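Local coordinates for lipase aflb (Neosartorya fumigata, PDB 6IDY), which is a fungal lipase, probably hydrolysing the ester bonds of lipids on an alpha/beta-hydrolase scaffold, at residues Ala146-Asn158 with Ala188-Ala200. Sequence-based numbering, arbitrary orientation.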
loop_
_atom_site.group_PDB
_atom_site.type_symbol
_atom_site.label_atom_id
_atom_site.label_comp_id
_atom_site.label_asym_id
_atom_site.label_seq_id
_atom_site.Cartn_x
_atom_site.Cartn_y
_atom_site.Cartn_z
ATOM N N ALA A 146 -8.705 0.583 -14.541
ATOM C CA ALA A 146 -7.879 0.846 -13.355
ATOM C C ALA A 146 -6.567 0.044 -13.403
ATOM O O ALA A 146 -5.610 0.392 -12.711
ATOM C CB ALA A 146 -8.654 0.501 -12.096
ATOM N N ILE A 147 -6.526 -1.019 -14.227
ATOM C CA ILE A 147 -5.364 -1.901 -14.334
ATOM C C ILE A 147 -4.329 -1.356 -15.302
ATOM O O ILE A 147 -4.613 -1.198 -16.486
ATOM C CB ILE A 147 -5.759 -3.364 -14.685
ATOM C CG1 ILE A 147 -6.946 -3.863 -13.820
ATOM C CG2 ILE A 147 -4.540 -4.296 -14.574
ATOM C CD1 ILE A 147 -7.711 -5.073 -14.379
ATOM N N HIS A 148 -3.119 -1.105 -14.806
ATOM C CA HIS A 148 -2.028 -0.673 -15.662
ATOM C C HIS A 148 -1.211 -1.907 -16.009
ATOM O O HIS A 148 -0.534 -2.467 -15.144
ATOM C CB HIS A 148 -1.155 0.410 -15.009
ATOM C CG HIS A 148 -0.104 0.932 -15.940
ATOM N ND1 HIS A 148 -0.358 1.995 -16.786
ATOM C CD2 HIS A 148 1.146 0.474 -16.176
ATOM C CE1 HIS A 148 0.759 2.181 -17.473
ATOM N NE2 HIS A 148 1.690 1.286 -17.145
ATOM N N ILE A 149 -1.322 -2.352 -17.264
ATOM C CA ILE A 149 -0.592 -3.505 -17.783
ATOM C C ILE A 149 0.605 -2.978 -18.587
ATOM O O ILE A 149 0.408 -2.410 -19.664
ATOM C CB ILE A 149 -1.496 -4.465 -18.614
ATOM C CG1 ILE A 149 -2.672 -5.004 -17.762
ATOM C CG2 ILE A 149 -0.665 -5.617 -19.210
ATOM C CD1 ILE A 149 -3.771 -5.746 -18.541
ATOM N N PRO A 150 1.849 -3.124 -18.075
ATOM C CA PRO A 150 3.010 -2.637 -18.834
ATOM C C PRO A 150 3.141 -3.366 -20.168
ATOM O O PRO A 150 2.777 -4.538 -20.268
ATOM C CB PRO A 150 4.192 -2.934 -17.896
ATOM C CG PRO A 150 3.566 -3.029 -16.517
ATOM C CD PRO A 150 2.270 -3.728 -16.795
ATOM N N ALA A 151 3.626 -2.661 -21.199
ATOM C CA ALA A 151 3.822 -3.210 -22.550
ATOM C C ALA A 151 4.734 -4.452 -22.560
ATOM O O ALA A 151 4.682 -5.230 -23.508
ATOM C CB ALA A 151 4.378 -2.142 -23.477
ATOM N N SER A 152 5.534 -4.643 -21.492
ATOM C CA SER A 152 6.444 -5.780 -21.340
ATOM C C SER A 152 5.786 -7.021 -20.724
ATOM O O SER A 152 6.412 -8.082 -20.731
ATOM C CB SER A 152 7.685 -5.377 -20.542
ATOM O OG SER A 152 7.331 -4.814 -19.293
ATOM N N PHE A 153 4.537 -6.902 -20.198
ATOM C CA PHE A 153 3.794 -8.021 -19.587
ATOM C C PHE A 153 3.722 -9.223 -20.531
ATOM O O PHE A 153 3.414 -9.064 -21.714
ATOM C CB PHE A 153 2.398 -7.578 -19.122
ATOM C CG PHE A 153 1.604 -8.607 -18.347
ATOM C CD1 PHE A 153 1.962 -8.957 -17.048
ATOM C CD2 PHE A 153 0.472 -9.195 -18.901
ATOM C CE1 PHE A 153 1.233 -9.919 -16.338
ATOM C CE2 PHE A 153 -0.283 -10.125 -18.172
ATOM C CZ PHE A 153 0.107 -10.486 -16.899
ATOM N N GLY A 154 4.091 -10.390 -20.009
ATOM C CA GLY A 154 4.198 -11.633 -20.767
ATOM C C GLY A 154 3.014 -12.574 -20.786
ATOM O O GLY A 154 3.120 -13.662 -21.360
ATOM N N TYR A 155 1.891 -12.189 -20.141
ATOM C CA TYR A 155 0.628 -12.947 -20.121
ATOM C C TYR A 155 0.787 -14.432 -19.709
ATOM O O TYR A 155 0.087 -15.295 -20.240
ATOM C CB TYR A 155 -0.087 -12.806 -21.495
ATOM C CG TYR A 155 -0.502 -11.385 -21.806
ATOM C CD1 TYR A 155 0.366 -10.508 -22.454
ATOM C CD2 TYR A 155 -1.755 -10.908 -21.437
ATOM C CE1 TYR A 155 0.001 -9.186 -22.708
ATOM C CE2 TYR A 155 -2.137 -9.595 -21.702
ATOM C CZ TYR A 155 -1.253 -8.734 -22.329
ATOM O OH TYR A 155 -1.639 -7.440 -22.581
ATOM N N GLY A 156 1.715 -14.700 -18.787
ATOM C CA GLY A 156 2.030 -16.037 -18.283
ATOM C C GLY A 156 2.514 -17.039 -19.319
ATOM O O GLY A 156 2.284 -18.243 -19.161
ATOM N N LYS A 157 3.184 -16.554 -20.390
ATOM C CA LYS A 157 3.711 -17.375 -21.492
ATOM C C LYS A 157 5.243 -17.531 -21.420
ATOM O O LYS A 157 5.823 -18.306 -22.192
ATOM C CB LYS A 157 3.328 -16.760 -22.850
ATOM C CG LYS A 157 1.832 -16.706 -23.131
ATOM C CD LYS A 157 1.543 -15.874 -24.371
ATOM C CE LYS A 157 0.105 -15.417 -24.439
ATOM N NZ LYS A 157 -0.099 -14.382 -25.490
ATOM N N ASN A 158 5.887 -16.807 -20.485
ATOM C CA ASN A 158 7.340 -16.752 -20.303
ATOM C C ASN A 158 7.872 -17.358 -18.986
ATOM O O ASN A 158 9.055 -17.188 -18.670
ATOM C CB ASN A 158 7.802 -15.287 -20.442
ATOM C CG ASN A 158 6.997 -14.277 -19.630
ATOM O OD1 ASN A 158 6.191 -14.619 -18.748
ATOM N ND2 ASN A 158 7.198 -12.998 -19.921
ATOM N N ALA A 188 12.447 -11.877 -8.531
ATOM C CA ALA A 188 11.630 -13.086 -8.640
ATOM C C ALA A 188 11.140 -13.258 -10.078
ATOM O O ALA A 188 11.262 -12.327 -10.884
ATOM C CB ALA A 188 10.438 -12.967 -7.700
ATOM N N ASP A 189 10.587 -14.452 -10.401
ATOM C CA ASP A 189 10.007 -14.740 -11.715
ATOM C C ASP A 189 8.562 -14.212 -11.643
ATOM O O ASP A 189 7.584 -14.967 -11.597
ATOM C CB ASP A 189 10.091 -16.245 -12.036
ATOM C CG ASP A 189 11.513 -16.776 -12.175
ATOM O OD1 ASP A 189 12.355 -16.077 -12.782
ATOM O OD2 ASP A 189 11.783 -17.887 -11.675
ATOM N N ALA A 190 8.473 -12.876 -11.559
ATOM C CA ALA A 190 7.267 -12.092 -11.371
ATOM C C ALA A 190 7.071 -11.085 -12.504
ATOM O O ALA A 190 8.019 -10.421 -12.926
ATOM C CB ALA A 190 7.355 -11.362 -10.041
ATOM N N ASP A 191 5.831 -10.968 -12.976
ATOM C CA ASP A 191 5.433 -10.065 -14.053
ATOM C C ASP A 191 4.414 -9.096 -13.467
ATOM O O ASP A 191 3.232 -9.421 -13.349
ATOM C CB ASP A 191 4.831 -10.874 -15.211
ATOM C CG ASP A 191 5.165 -10.342 -16.586
ATOM O OD1 ASP A 191 5.522 -9.143 -16.694
ATOM O OD2 ASP A 191 5.066 -11.116 -17.550
ATOM N N VAL A 192 4.892 -7.923 -13.055
ATOM C CA VAL A 192 4.078 -6.940 -12.350
ATOM C C VAL A 192 3.056 -6.204 -13.228
ATOM O O VAL A 192 3.299 -5.893 -14.396
ATOM C CB VAL A 192 4.918 -5.923 -11.524
ATOM C CG1 VAL A 192 5.743 -6.627 -10.442
ATOM C CG2 VAL A 192 5.802 -5.039 -12.412
ATOM N N VAL A 193 1.904 -5.939 -12.617
ATOM C CA VAL A 193 0.826 -5.086 -13.108
ATOM C C VAL A 193 0.431 -4.271 -11.882
ATOM O O VAL A 193 0.623 -4.743 -10.756
ATOM C CB VAL A 193 -0.391 -5.814 -13.760
ATOM C CG1 VAL A 193 -0.002 -6.511 -15.058
ATOM C CG2 VAL A 193 -1.077 -6.779 -12.797
ATOM N N TRP A 194 -0.059 -3.055 -12.064
ATOM C CA TRP A 194 -0.483 -2.324 -10.873
ATOM C C TRP A 194 -1.883 -1.764 -11.034
ATOM O O TRP A 194 -2.340 -1.471 -12.137
ATOM C CB TRP A 194 0.527 -1.278 -10.389
ATOM C CG TRP A 194 1.028 -0.336 -11.431
ATOM C CD1 TRP A 194 0.483 0.865 -11.777
ATOM C CD2 TRP A 194 2.250 -0.455 -12.174
ATOM N NE1 TRP A 194 1.260 1.477 -12.735
ATOM C CE2 TRP A 194 2.356 0.693 -12.992
ATOM C CE3 TRP A 194 3.247 -1.444 -12.262
ATOM C CZ2 TRP A 194 3.438 0.894 -13.864
ATOM C CZ3 TRP A 194 4.305 -1.251 -13.133
ATOM C CH2 TRP A 194 4.393 -0.096 -13.926
ATOM N N LEU A 195 -2.586 -1.691 -9.917
ATOM C CA LEU A 195 -3.962 -1.257 -9.892
ATOM C C LEU A 195 -4.082 0.168 -9.391
ATOM O O LEU A 195 -3.861 0.429 -8.216
ATOM C CB LEU A 195 -4.753 -2.244 -9.027
ATOM C CG LEU A 195 -6.252 -2.075 -8.926
ATOM C CD1 LEU A 195 -6.946 -2.417 -10.250
ATOM C CD2 LEU A 195 -6.779 -2.954 -7.826
ATOM N N ASN A 196 -4.406 1.099 -10.284
ATOM C CA ASN A 196 -4.603 2.477 -9.855
ATOM C C ASN A 196 -6.069 2.609 -9.449
ATOM O O ASN A 196 -6.942 2.722 -10.314
ATOM C CB ASN A 196 -4.215 3.466 -10.952
ATOM C CG ASN A 196 -2.738 3.471 -11.250
ATOM O OD1 ASN A 196 -1.898 3.629 -10.357
ATOM N ND2 ASN A 196 -2.390 3.303 -12.518
ATOM N N ILE A 197 -6.341 2.500 -8.137
ATOM C CA ILE A 197 -7.696 2.603 -7.589
ATOM C C ILE A 197 -8.173 4.062 -7.691
ATOM O O ILE A 197 -7.466 4.950 -7.208
ATOM C CB ILE A 197 -7.794 2.022 -6.145
ATOM C CG1 ILE A 197 -7.460 0.499 -6.138
ATOM C CG2 ILE A 197 -9.176 2.308 -5.515
ATOM C CD1 ILE A 197 -7.243 -0.153 -4.743
ATOM N N PRO A 198 -9.326 4.334 -8.366
ATOM C CA PRO A 198 -9.806 5.727 -8.489
ATOM C C PRO A 198 -9.998 6.413 -7.137
ATOM O O PRO A 198 -10.374 5.764 -6.156
ATOM C CB PRO A 198 -11.134 5.586 -9.251
ATOM C CG PRO A 198 -11.029 4.265 -9.961
ATOM C CD PRO A 198 -10.254 3.389 -9.024
ATOM N N GLN A 199 -9.685 7.728 -7.088
ATOM C CA GLN A 199 -9.735 8.587 -5.896
ATOM C C GLN A 199 -8.634 8.168 -4.902
ATOM O O GLN A 199 -8.736 8.426 -3.698
ATOM C CB GLN A 199 -11.151 8.614 -5.252
ATOM C CG GLN A 199 -12.226 9.371 -6.052
ATOM C CD GLN A 199 -12.575 8.766 -7.396
ATOM O OE1 GLN A 199 -12.183 9.278 -8.450
ATOM N NE2 GLN A 199 -13.317 7.671 -7.397
ATOM N N ALA A 200 -7.580 7.504 -5.430
ATOM C CA ALA A 200 -6.400 7.025 -4.706
ATOM C C ALA A 200 -6.746 6.302 -3.397
ATOM O O ALA A 200 -6.237 6.662 -2.333
ATOM C CB ALA A 200 -5.426 8.184 -4.461
#
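The carboxylate oxygen OD2 of D191 takes the backbone N-H of G154 at 2.7 Å between OD2 and N; the donor comes from the syn side, 31° out of the carboxylate plane. This bond ties the chain that follows the type I turn P150-F153 to strand 190-195, next to the outermost strand of the mixed sheet, whose parallel strands with helices packed against them fit the alpha/beta-hydrolase fold of lipases. At the other end of the contact 147-148 is that outermost strand, antiparallel to 190-195, and the pairing is brief: H148 and W194 form a hydrogen-bonded pair, with H148 N to W194 O at 2.8 Å and nearly straight. The return bond, W194 N to H148 O, is longer at 3.2 Å. Two residues along, past the non-hydrogen-bonded pair I147/L195, N196 N donates to A146 O. Beyond H148 segment 146-158 leaves the strand, and the contact rests mainly on side chains. F153, its CG anti to the backbone N, brings the CD1 side of its ring to D191 CG, ring and carboxylate planes 46° apart, while V193 CG1 lies over one face, 4.1 Å from the ring centroid. On the opposite face of that ring sits Y155 N. V193 CG1 also touches P150 CD and I149 CG1, and V193 itself bonds through its backbone to V163 and L165 of the neighbouring parallel strand. On the H148 side of the sheet, imidazole and indole run nearly parallel (13°) but slid apart, so overlap is slight. Polar bonds help fix both rings, H148 ND1 to N115 OD1 and W194 NE1 to L110 O. H148 CB stands over the five-membered ring of W194, 3.8 Å from its centroid. P150 CG reaches W194 CZ3 at 3.9 Å.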